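Side-chain contacts in insulinase family protease (Yersinia pestis, PDB 3GO9), which belongs to the insulinase (M16) peptidase family and is predicted to be a protease, although its activity and substrate are not established: residues Phe35-Leu40 against Ala227-Ala232; Thr109-Thr114 against Ser179-His184; Gly140-Ser145 against Gln201-Trp206; Trp172-Lys177 against Glu255-Met260. All coordinates share one frame; numbering follows the deposited sequence.

Contact 1: Phe35-Leu40 against Ala227-Ala232; sequences FSWQLL and AQISKA
Ile229 pushes its branch methyl CG2 into the angle between Trp37 and Phe35. This is the tight part of the contact. CG2 sits 3.8 Å from Trp37 CD1 on the five-membered part of the indole, and almost as near Trp37 CG and CB. Phe35 closes in less firmly, with its CE2 4.3 Å from the same Ile229 CG2. The Trp37 and Ile229 side chains cross obliquely. Trp37 CB points toward helix 222-233, and chi1 56° sets CG between the backbone N and the carbonyl carbon, with CD1 and CG against the methyl. Ile229 also leans on Leu214 of the neighbouring strand 212-218, while the Phe35 ring stacks with Phe233 one turn further along the helix.

Toward Leu39 the packing slackens: Leu39 CB stops 5.8 Å from Ile229 CD1, and Leu39 finds Ser222 and Ile225 at the start of the helix instead. The indole remains partly exposed. Ser36 and Gln38 point to the other face of strand 36-41, where Gln38 OE1 bonds Arg395. Between these two segments the helix meets the sheet through carbon atoms, so shape and burial, rather than directed polar bonds, set the fit of Ile229.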
# COMPACT_ATOMS: atom_id res chain seq x y z
N PHE A 35 3.99 -20.68 -11.20
CA PHE A 35 2.93 -20.12 -10.33
C PHE A 35 3.37 -20.14 -8.86
O PHE A 35 3.91 -21.12 -8.40
CB PHE A 35 1.68 -20.92 -10.51
CG PHE A 35 0.47 -20.34 -9.83
CD1 PHE A 35 -0.35 -19.48 -10.53
CD2 PHE A 35 0.16 -20.68 -8.53
CE1 PHE A 35 -1.48 -18.95 -9.92
CE2 PHE A 35 -0.99 -20.14 -7.89
CZ PHE A 35 -1.82 -19.29 -8.61
N SER A 36 3.20 -19.02 -8.15
CA SER A 36 3.65 -18.91 -6.75
C SER A 36 2.47 -18.87 -5.82
O SER A 36 1.41 -18.33 -6.18
CB SER A 36 4.46 -17.63 -6.57
OG SER A 36 5.66 -17.67 -7.36
N TRP A 37 2.65 -19.43 -4.63
CA TRP A 37 1.58 -19.34 -3.63
C TRP A 37 2.19 -19.13 -2.24
O TRP A 37 3.33 -19.54 -1.99
CB TRP A 37 0.67 -20.57 -3.64
CG TRP A 37 1.33 -21.88 -3.45
CD1 TRP A 37 1.81 -22.71 -4.44
CD2 TRP A 37 1.59 -22.55 -2.21
NE1 TRP A 37 2.35 -23.85 -3.89
CE2 TRP A 37 2.22 -23.79 -2.53
CE3 TRP A 37 1.34 -22.25 -0.88
CZ2 TRP A 37 2.62 -24.72 -1.54
CZ3 TRP A 37 1.74 -23.18 0.12
CH2 TRP A 37 2.38 -24.39 -0.22
N GLN A 38 1.38 -18.50 -1.38
CA GLN A 38 1.80 -18.20 -0.03
C GLN A 38 0.59 -18.40 0.87
O GLN A 38 -0.47 -17.92 0.56
CB GLN A 38 2.32 -16.79 0.10
CG GLN A 38 3.46 -16.41 -0.81
CD GLN A 38 4.08 -15.05 -0.51
OE1 GLN A 38 3.89 -14.46 0.58
NE2 GLN A 38 4.80 -14.54 -1.48
N LEU A 39 0.77 -19.11 1.98
CA LEU A 39 -0.31 -19.45 2.87
C LEU A 39 0.08 -19.10 4.32
O LEU A 39 1.16 -19.46 4.82
CB LEU A 39 -0.59 -20.95 2.76
CG LEU A 39 -1.45 -21.61 3.79
CD1 LEU A 39 -2.82 -20.94 3.86
CD2 LEU A 39 -1.53 -23.09 3.39
N LEU A 40 -0.82 -18.41 5.00
CA LEU A 40 -0.69 -18.15 6.40
C LEU A 40 -1.85 -18.84 7.12
O LEU A 40 -2.97 -18.36 7.07
CB LEU A 40 -0.75 -16.62 6.68
CG LEU A 40 -0.55 -16.24 8.16
CD1 LEU A 40 0.81 -16.69 8.69
CD2 LEU A 40 -0.78 -14.73 8.45
N ALA A 227 -2.53 -28.93 -1.80
CA ALA A 227 -2.87 -29.85 -2.87
C ALA A 227 -3.93 -29.30 -3.79
O ALA A 227 -3.84 -29.48 -4.98
CB ALA A 227 -3.28 -31.23 -2.31
N GLN A 228 -4.90 -28.57 -3.25
CA GLN A 228 -5.91 -28.00 -4.06
C GLN A 228 -5.36 -26.90 -4.95
O GLN A 228 -5.82 -26.70 -6.09
CB GLN A 228 -6.95 -27.37 -3.17
CG GLN A 228 -7.84 -28.35 -2.54
CD GLN A 228 -8.83 -27.60 -1.69
OE1 GLN A 228 -8.49 -27.17 -0.62
NE2 GLN A 228 -10.03 -27.33 -2.24
N ILE A 229 -4.46 -26.12 -4.39
CA ILE A 229 -3.83 -25.04 -5.21
C ILE A 229 -3.06 -25.67 -6.37
O ILE A 229 -3.17 -25.21 -7.52
CB ILE A 229 -2.91 -24.17 -4.35
CG1 ILE A 229 -3.74 -23.29 -3.41
CG2 ILE A 229 -1.88 -23.35 -5.22
CD1 ILE A 229 -2.91 -22.70 -2.26
N SER A 230 -2.28 -26.70 -6.11
CA SER A 230 -1.57 -27.38 -7.21
C SER A 230 -2.50 -27.90 -8.28
O SER A 230 -2.28 -27.70 -9.48
CB SER A 230 -0.77 -28.54 -6.63
OG SER A 230 0.03 -29.09 -7.65
N LYS A 231 -3.58 -28.52 -7.89
CA LYS A 231 -4.53 -29.09 -8.85
C LYS A 231 -5.26 -28.00 -9.65
O LYS A 231 -5.57 -28.20 -10.82
CB LYS A 231 -5.53 -30.02 -8.16
CG LYS A 231 -4.88 -31.20 -7.40
CD LYS A 231 -5.91 -32.19 -6.87
CE LYS A 231 -5.26 -33.44 -6.27
NZ LYS A 231 -4.71 -33.24 -4.94
N ALA A 232 -5.52 -26.84 -9.04
CA ALA A 232 -6.20 -25.72 -9.69
C ALA A 232 -5.33 -24.99 -10.68
O ALA A 232 -5.84 -24.58 -11.71
CB ALA A 232 -6.78 -24.76 -8.68

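Contact 2: Thr109-Thr114 against Ser179-His184; sequences TSYDFT and SSLIGH
Leu181 lays a methyl squarely over the Tyr111 ring. This CH-pi contact puts CD1 3.8 Å from the ring centroid and only 6° off the normal. The two side chains cross at about a right angle, and the rest of the leucine follows round to one side of the ring: Leu181 CB is 3.6 Å from Tyr111 CE1, with Leu181 CD2 near Tyr111 CD1 and CG. CB already faces the ring, and chi1 -54°, with CG anti to the carbonyl carbon, brings the two methyls over it as well. On the ring's flank, Tyr111 CE1 comes within 3.2 Å of His184 O, a close approach oblique to the ring and not a hydrogen bond; that carbonyl pairs with Ser60 OG.

Both partners stand in loops. Tyr111 belongs to the connection between strands 107-109 and 114-120, while Leu181 opens a type II beta turn that closes at His184, with Gly183 at positive phi. Just ahead, Ser179 OG takes the Leu181 N-H in an ST turn.

The polar bonds gather at the hydroxyl. Tyr111 OH donates to a water 2.7 Å away, lying in the ring plane, and that water donates to Leu181 O at 2.9 Å. Trp172 NE1 bonds the same hydroxyl. At the start of the same segment Thr109 OG1 is hydrogen-bonded to ND1 of the zinc ligand His72.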
# COMPACT_ATOMS: atom_id res chain seq x y z
N THR A 109 -7.34 -2.93 -10.46
CA THR A 109 -6.27 -2.91 -11.45
C THR A 109 -5.45 -1.64 -11.37
O THR A 109 -5.93 -0.59 -10.92
CB THR A 109 -6.79 -3.10 -12.87
OG1 THR A 109 -7.40 -1.92 -13.34
CG2 THR A 109 -7.78 -4.27 -12.95
N SER A 110 -4.20 -1.72 -11.77
CA SER A 110 -3.30 -0.61 -11.56
C SER A 110 -2.30 -0.57 -12.72
O SER A 110 -2.55 -1.15 -13.78
CB SER A 110 -2.66 -0.77 -10.16
OG SER A 110 -1.86 0.35 -9.80
N TYR A 111 -1.21 0.16 -12.53
CA TYR A 111 -0.20 0.31 -13.56
C TYR A 111 0.54 -0.97 -13.82
O TYR A 111 0.85 -1.30 -14.93
CB TYR A 111 0.76 1.43 -13.07
CG TYR A 111 0.11 2.75 -13.01
CD1 TYR A 111 -0.09 3.51 -14.18
CD2 TYR A 111 -0.39 3.27 -11.82
CE1 TYR A 111 -0.77 4.74 -14.11
CE2 TYR A 111 -1.03 4.49 -11.77
CZ TYR A 111 -1.21 5.23 -12.92
OH TYR A 111 -1.88 6.46 -12.86
N ASP A 112 0.88 -1.71 -12.74
CA ASP A 112 1.74 -2.88 -12.85
C ASP A 112 1.21 -4.13 -12.21
O ASP A 112 1.91 -5.13 -12.17
CB ASP A 112 3.18 -2.60 -12.37
CG ASP A 112 3.32 -2.31 -10.92
OD1 ASP A 112 2.31 -2.36 -10.20
OD2 ASP A 112 4.48 -1.98 -10.52
N PHE A 113 -0.06 -4.10 -11.81
CA PHE A 113 -0.71 -5.28 -11.27
C PHE A 113 -2.21 -5.24 -11.43
O PHE A 113 -2.83 -4.19 -11.59
CB PHE A 113 -0.34 -5.53 -9.78
CG PHE A 113 -0.96 -4.58 -8.83
CD1 PHE A 113 -2.21 -4.85 -8.25
CD2 PHE A 113 -0.31 -3.38 -8.48
CE1 PHE A 113 -2.78 -3.96 -7.35
CE2 PHE A 113 -0.92 -2.46 -7.61
CZ PHE A 113 -2.10 -2.76 -7.03
N THR A 114 -2.78 -6.44 -11.34
CA THR A 114 -4.22 -6.66 -11.08
C THR A 114 -4.34 -7.55 -9.85
O THR A 114 -3.66 -8.58 -9.74
CB THR A 114 -4.81 -7.38 -12.28
OG1 THR A 114 -4.69 -6.52 -13.41
CG2 THR A 114 -6.30 -7.69 -12.14
N SER A 179 6.85 10.82 -14.96
CA SER A 179 6.91 9.38 -14.78
C SER A 179 6.59 8.63 -16.06
O SER A 179 6.08 9.22 -17.01
CB SER A 179 5.90 8.88 -13.71
OG SER A 179 4.62 9.00 -14.24
N SER A 180 6.80 7.34 -16.01
CA SER A 180 6.42 6.44 -17.11
C SER A 180 4.96 6.03 -17.08
O SER A 180 4.56 5.22 -17.90
CB SER A 180 7.26 5.16 -17.06
OG SER A 180 6.86 4.31 -16.02
N LEU A 181 4.22 6.58 -16.13
CA LEU A 181 2.83 6.18 -15.91
C LEU A 181 1.86 7.06 -16.68
O LEU A 181 0.66 6.78 -16.77
CB LEU A 181 2.51 6.25 -14.44
CG LEU A 181 3.44 5.46 -13.49
CD1 LEU A 181 2.82 5.48 -12.09
CD2 LEU A 181 3.66 4.12 -14.05
N ILE A 182 2.38 8.15 -17.24
CA ILE A 182 1.59 9.01 -18.12
C ILE A 182 1.02 8.31 -19.32
O ILE A 182 1.71 7.64 -20.10
CB ILE A 182 2.44 10.22 -18.62
CG1 ILE A 182 2.96 10.98 -17.45
CG2 ILE A 182 1.58 11.14 -19.44
CD1 ILE A 182 1.89 11.35 -16.51
N GLY A 183 -0.26 8.53 -19.56
CA GLY A 183 -0.95 7.89 -20.64
C GLY A 183 -1.28 6.42 -20.43
O GLY A 183 -1.84 5.76 -21.32
N HIS A 184 -1.04 5.94 -19.22
CA HIS A 184 -1.43 4.61 -18.78
C HIS A 184 -2.39 4.61 -17.61
O HIS A 184 -2.30 3.73 -16.72
CB HIS A 184 -0.20 3.81 -18.42
CG HIS A 184 0.68 3.53 -19.60
ND1 HIS A 184 0.34 2.60 -20.55
CD2 HIS A 184 1.86 4.06 -20.00
CE1 HIS A 184 1.27 2.57 -21.49
NE2 HIS A 184 2.21 3.43 -21.17
O HOH W 1 -1.72 7.61 -15.26

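Contact 3: Gly140-Ser145 against Gln201-Trp206; sequences GNLAVS and QFYQQW
Tyr203 brings its hydroxyl up to the backbone of the loop at Leu142, and the polar part of the contact is concentrated on that one oxygen. Leu142 N donates to Tyr203 OH over 3.1 Å, with an N-H...O angle of 157°. The OH is also bonded to the carbonyl O of Thr138, to which it must be the donor, so the phenol tip is gripped twice. Gly140 N and Asn141 N each lie 3.2 Å from Tyr203 OH, but their N-H groups aim badly and neither counts as a hydrogen bond. Gly140 C and Asn141 N instead border the ring at its edge, near its plane.

The tyrosine therefore closes the C-terminal end of helix 125-140, where the chain leaves helical geometry at Asn141. The loop then makes an inverse gamma turn centred on Ala143 and reaches Ser145, the N-cap of helix 146-153; its side chain caps a backbone N of that helix, and its own N is hydrogen-bonded to Thr148 OG1.

The apolar part lies over one face of the phenol. Leu142 CB presses close, 3.3 Å from Tyr203 CZ, and CD2 continues inward as a CH-pi partner, 4.1 Å from the centroid and 26° off the normal. Leu142 CG is anti to its backbone N (chi1 -176°), carrying the isobutyl group along the ring toward Leu74 and Ala78 of helix 70-80. Tyr207, just past the end of helix 196-206, meets the Tyr203 ring with the planes at about 45°.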
# COMPACT_ATOMS: atom_id res chain seq x y z
N GLY A 140 -6.66 -18.84 -16.27
CA GLY A 140 -6.35 -19.60 -17.49
C GLY A 140 -7.42 -19.86 -18.50
O GLY A 140 -7.09 -20.38 -19.58
N ASN A 141 -8.69 -19.55 -18.20
CA ASN A 141 -9.78 -19.85 -19.14
C ASN A 141 -10.84 -18.75 -19.13
O ASN A 141 -12.03 -18.99 -19.22
CB ASN A 141 -10.42 -21.20 -18.80
CG ASN A 141 -11.28 -21.77 -19.93
OD1 ASN A 141 -11.08 -21.48 -21.09
ND2 ASN A 141 -12.31 -22.54 -19.56
N LEU A 142 -10.37 -17.53 -19.08
CA LEU A 142 -11.26 -16.34 -19.00
C LEU A 142 -12.24 -16.33 -20.18
O LEU A 142 -11.85 -16.64 -21.30
CB LEU A 142 -10.43 -15.06 -18.96
CG LEU A 142 -11.21 -13.77 -18.77
CD1 LEU A 142 -11.81 -13.74 -17.39
CD2 LEU A 142 -10.30 -12.51 -19.00
N ALA A 143 -13.51 -16.00 -19.90
CA ALA A 143 -14.56 -16.04 -20.90
C ALA A 143 -14.54 -14.75 -21.70
O ALA A 143 -15.16 -13.77 -21.33
CB ALA A 143 -15.96 -16.28 -20.22
N VAL A 144 -13.76 -14.73 -22.77
CA VAL A 144 -13.57 -13.53 -23.56
C VAL A 144 -14.26 -13.80 -24.91
O VAL A 144 -13.79 -14.58 -25.72
CB VAL A 144 -12.06 -13.23 -23.79
CG1 VAL A 144 -11.90 -11.89 -24.55
CG2 VAL A 144 -11.30 -13.20 -22.44
N SER A 145 -15.41 -13.21 -25.09
CA SER A 145 -16.16 -13.38 -26.31
C SER A 145 -16.89 -12.13 -26.64
O SER A 145 -16.99 -11.22 -25.82
CB SER A 145 -17.16 -14.53 -26.13
OG SER A 145 -18.18 -14.16 -25.21
N GLN A 201 -5.79 -12.12 -27.21
CA GLN A 201 -4.35 -12.24 -27.40
C GLN A 201 -3.60 -11.54 -26.27
O GLN A 201 -2.62 -12.08 -25.72
CB GLN A 201 -3.97 -11.64 -28.75
CG GLN A 201 -4.46 -12.52 -29.87
CD GLN A 201 -4.03 -12.02 -31.24
OE1 GLN A 201 -4.20 -10.83 -31.58
NE2 GLN A 201 -3.47 -12.93 -32.04
N PHE A 202 -4.10 -10.38 -25.86
CA PHE A 202 -3.52 -9.64 -24.73
C PHE A 202 -3.59 -10.47 -23.47
O PHE A 202 -2.63 -10.60 -22.73
CB PHE A 202 -4.24 -8.30 -24.54
CG PHE A 202 -3.79 -7.51 -23.37
CD1 PHE A 202 -2.76 -6.57 -23.45
CD2 PHE A 202 -4.45 -7.59 -22.18
CE1 PHE A 202 -2.38 -5.84 -22.36
CE2 PHE A 202 -4.06 -6.88 -21.09
CZ PHE A 202 -3.04 -5.97 -21.17
N TYR A 203 -4.76 -11.04 -23.21
CA TYR A 203 -4.95 -11.89 -22.05
C TYR A 203 -3.98 -13.05 -22.03
O TYR A 203 -3.35 -13.33 -20.99
CB TYR A 203 -6.35 -12.43 -22.08
CG TYR A 203 -6.64 -13.55 -21.11
CD1 TYR A 203 -6.66 -13.31 -19.78
CD2 TYR A 203 -6.95 -14.80 -21.57
CE1 TYR A 203 -6.89 -14.32 -18.85
CE2 TYR A 203 -7.23 -15.83 -20.69
CZ TYR A 203 -7.21 -15.59 -19.32
OH TYR A 203 -7.51 -16.63 -18.45
N GLN A 204 -3.82 -13.68 -23.16
CA GLN A 204 -2.92 -14.87 -23.22
C GLN A 204 -1.46 -14.50 -23.08
O GLN A 204 -0.70 -15.24 -22.48
CB GLN A 204 -3.18 -15.68 -24.49
CG GLN A 204 -4.48 -16.41 -24.36
CD GLN A 204 -4.95 -17.06 -25.64
OE1 GLN A 204 -4.56 -16.68 -26.73
NE2 GLN A 204 -5.85 -18.03 -25.48
N GLN A 205 -1.08 -13.34 -23.63
CA GLN A 205 0.27 -12.82 -23.54
C GLN A 205 0.67 -12.51 -22.10
O GLN A 205 1.82 -12.78 -21.66
CB GLN A 205 0.47 -11.56 -24.41
CG GLN A 205 1.88 -10.99 -24.30
CD GLN A 205 2.14 -9.85 -25.28
OE1 GLN A 205 1.32 -9.55 -26.15
NE2 GLN A 205 3.26 -9.19 -25.12
N TRP A 206 -0.26 -11.89 -21.36
CA TRP A 206 0.10 -11.30 -20.09
C TRP A 206 -0.40 -12.08 -18.88
O TRP A 206 0.16 -11.93 -17.80
CB TRP A 206 -0.35 -9.85 -20.04
CG TRP A 206 0.32 -9.01 -21.03
CD1 TRP A 206 -0.22 -8.54 -22.18
CD2 TRP A 206 1.68 -8.54 -21.02
NE1 TRP A 206 0.71 -7.81 -22.90
CE2 TRP A 206 1.87 -7.77 -22.19
CE3 TRP A 206 2.75 -8.68 -20.13
CZ2 TRP A 206 3.07 -7.14 -22.49
CZ3 TRP A 206 3.96 -8.03 -20.42
CH2 TRP A 206 4.11 -7.27 -21.60

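Contact 4: Trp172-Lys177 against Glu255-Met260; sequences WRYRLK and EPVSLM
Tyr174 of the short helix 170-175 rests on Val257 and Leu259 in a mainly apolar contact near the surface, against strand 257-261 at the edge of a five-stranded mixed sheet. The arrangement is a helix packed over one face of the sheet at its edge strand, and it ties a helix of the M16 peptidase range to a sheet whose edge strand falls in the M16 inactive-domain range.

The tyrosine reaches across because its CG is anti to the backbone N (chi1 -179°), which extends the ring from the helix toward the strand. Val257 comes from the opposite direction and spreads its two methyls beneath the phenol. CG1 lies over one face, 4.0 Å above the ring plane but displaced toward the rim, with CE2 and CZ of the ring as its nearest atoms. Val257 CG2, on the same face, lies nearest Tyr174 CE1, 4.0 Å away. Leu259, two residues along the strand and pointing the same way, supports the root of the side chain: both its methyls, CD1 and CD2, reach Tyr174 CB at 4.1 Å, CD2 lying oblique to the ring.

Strand 440-446 backs both aliphatic residues, through Val442 for Val257 and Leu259 and through Met444 for Leu259. On the helix side, Arg175 adds a salt bridge to Asp274, in another strand of that sheet.

The hydroxyl end is handled through solvent: Tyr174 OH donates to a water 2.6 Å away, and the water donates a hydrogen bond to Glu255 O at 2.7 Å, bridging two oxygens that stand 4.2 Å apart.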
# COMPACT_ATOMS: atom_id res chain seq x y z
N TRP A 172 -2.71 13.45 -7.77
CA TRP A 172 -2.14 12.38 -8.54
C TRP A 172 -1.66 12.81 -9.92
O TRP A 172 -0.54 12.44 -10.31
CB TRP A 172 -3.10 11.16 -8.58
CG TRP A 172 -2.43 9.94 -9.18
CD1 TRP A 172 -2.81 9.29 -10.30
CD2 TRP A 172 -1.26 9.25 -8.67
NE1 TRP A 172 -1.94 8.23 -10.54
CE2 TRP A 172 -0.99 8.19 -9.56
CE3 TRP A 172 -0.43 9.43 -7.57
CZ2 TRP A 172 0.08 7.33 -9.38
CZ3 TRP A 172 0.63 8.54 -7.39
CH2 TRP A 172 0.88 7.53 -8.29
N ARG A 173 -2.45 13.64 -10.60
CA ARG A 173 -2.07 14.23 -11.89
C ARG A 173 -0.77 15.00 -11.77
O ARG A 173 0.13 14.84 -12.59
CB ARG A 173 -3.15 15.14 -12.47
CG ARG A 173 -4.43 14.43 -12.83
CD ARG A 173 -4.17 13.26 -13.75
NE ARG A 173 -5.40 12.61 -14.13
CZ ARG A 173 -5.47 11.44 -14.76
NH1 ARG A 173 -4.36 10.79 -15.10
NH2 ARG A 173 -6.68 10.95 -15.06
N TYR A 174 -0.61 15.73 -10.69
CA TYR A 174 0.67 16.44 -10.46
C TYR A 174 1.81 15.47 -10.21
O TYR A 174 2.86 15.55 -10.84
CB TYR A 174 0.50 17.40 -9.27
CG TYR A 174 1.75 18.18 -8.98
CD1 TYR A 174 2.17 19.22 -9.82
CD2 TYR A 174 2.54 17.88 -7.92
CE1 TYR A 174 3.31 19.97 -9.56
CE2 TYR A 174 3.73 18.61 -7.67
CZ TYR A 174 4.10 19.64 -8.49
OH TYR A 174 5.27 20.33 -8.26
N ARG A 175 1.58 14.52 -9.30
CA ARG A 175 2.61 13.61 -8.90
C ARG A 175 3.12 12.72 -10.02
O ARG A 175 4.30 12.38 -10.02
CB ARG A 175 2.15 12.76 -7.70
CG ARG A 175 3.24 11.95 -7.03
CD ARG A 175 4.24 12.81 -6.31
NE ARG A 175 5.48 12.10 -5.93
CZ ARG A 175 6.50 11.85 -6.75
NH1 ARG A 175 6.44 12.15 -8.05
NH2 ARG A 175 7.57 11.24 -6.28
N LEU A 176 2.24 12.39 -10.97
CA LEU A 176 2.55 11.59 -12.15
C LEU A 176 3.51 12.27 -13.13
O LEU A 176 4.10 11.63 -14.01
CB LEU A 176 1.27 11.33 -12.91
CG LEU A 176 0.32 10.25 -12.44
CD1 LEU A 176 -0.97 10.31 -13.27
CD2 LEU A 176 0.98 8.88 -12.62
N LYS A 177 3.65 13.59 -13.05
CA LYS A 177 4.46 14.29 -14.09
C LYS A 177 5.92 13.79 -14.07
O LYS A 177 6.56 13.59 -13.01
CB LYS A 177 4.39 15.79 -13.93
CG LYS A 177 3.04 16.40 -14.17
CD LYS A 177 3.05 17.87 -13.95
CE LYS A 177 1.77 18.52 -14.52
NZ LYS A 177 1.59 19.90 -14.00
N GLU A 255 9.50 22.85 -5.82
CA GLU A 255 8.77 24.10 -5.86
C GLU A 255 7.40 23.98 -5.15
O GLU A 255 6.74 22.93 -5.24
CB GLU A 255 8.58 24.57 -7.33
CG GLU A 255 9.87 24.94 -8.04
CD GLU A 255 10.66 23.73 -8.55
OE1 GLU A 255 10.06 22.64 -8.68
OE2 GLU A 255 11.89 23.88 -8.82
N PRO A 256 6.95 25.05 -4.47
CA PRO A 256 5.60 25.00 -3.88
C PRO A 256 4.57 25.01 -4.99
O PRO A 256 4.82 25.54 -6.09
CB PRO A 256 5.50 26.28 -3.06
CG PRO A 256 6.43 27.25 -3.81
CD PRO A 256 7.59 26.36 -4.22
N VAL A 257 3.42 24.40 -4.72
CA VAL A 257 2.38 24.33 -5.72
C VAL A 257 1.01 24.43 -5.09
O VAL A 257 0.80 23.96 -3.99
CB VAL A 257 2.50 23.05 -6.50
CG1 VAL A 257 2.29 21.85 -5.60
CG2 VAL A 257 1.56 23.07 -7.69
N SER A 258 0.08 25.05 -5.82
CA SER A 258 -1.32 25.06 -5.44
C SER A 258 -2.07 24.17 -6.44
O SER A 258 -1.83 24.25 -7.64
CB SER A 258 -1.90 26.49 -5.40
OG SER A 258 -3.33 26.47 -5.12
N LEU A 259 -2.94 23.33 -5.92
CA LEU A 259 -3.74 22.42 -6.75
C LEU A 259 -5.16 22.63 -6.35
O LEU A 259 -5.50 22.41 -5.17
CB LEU A 259 -3.33 20.99 -6.49
CG LEU A 259 -1.85 20.74 -6.77
CD1 LEU A 259 -1.47 19.35 -6.31
CD2 LEU A 259 -1.41 20.89 -8.19
N MSE A 260 -5.99 23.05 -7.32
CA MSE A 260 -7.43 23.16 -7.09
C MSE A 260 -8.03 21.79 -7.07
O MSE A 260 -7.72 20.96 -7.92
CB MSE A 260 -8.18 23.93 -8.18
CG MSE A 260 -9.72 23.83 -8.01
SE MSE A 260 -10.73 22.51 -9.07
CE MSE A 260 -10.51 20.70 -8.47
O HOH W 2 6.30 20.35 -5.89

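In the fold
Contacts 1 and 3 lie on one side of the chain's centre, about 21 Å apart between centres. Contact 1 covers the seven-stranded sheet with helix 222-233, and contact 3 fastens helix 196-206 to a loop between helices. Contact 2 sits at a loop of that sheet and touches contact 4, where Leu181 and Ile182 pack on Leu176, centres about 18 Å apart. Contact 4 belongs to the five-stranded sheet, its centre about 42 Å from that of contact 1. Along the chain, contacts 2 and 3 are nested within the loop closed by contact 1 and cross each other, while contact 4 crosses all three. Contacts 2 and 4 link the two sheet-bearing halves, consistent with the paired-domain build of M16 proteins.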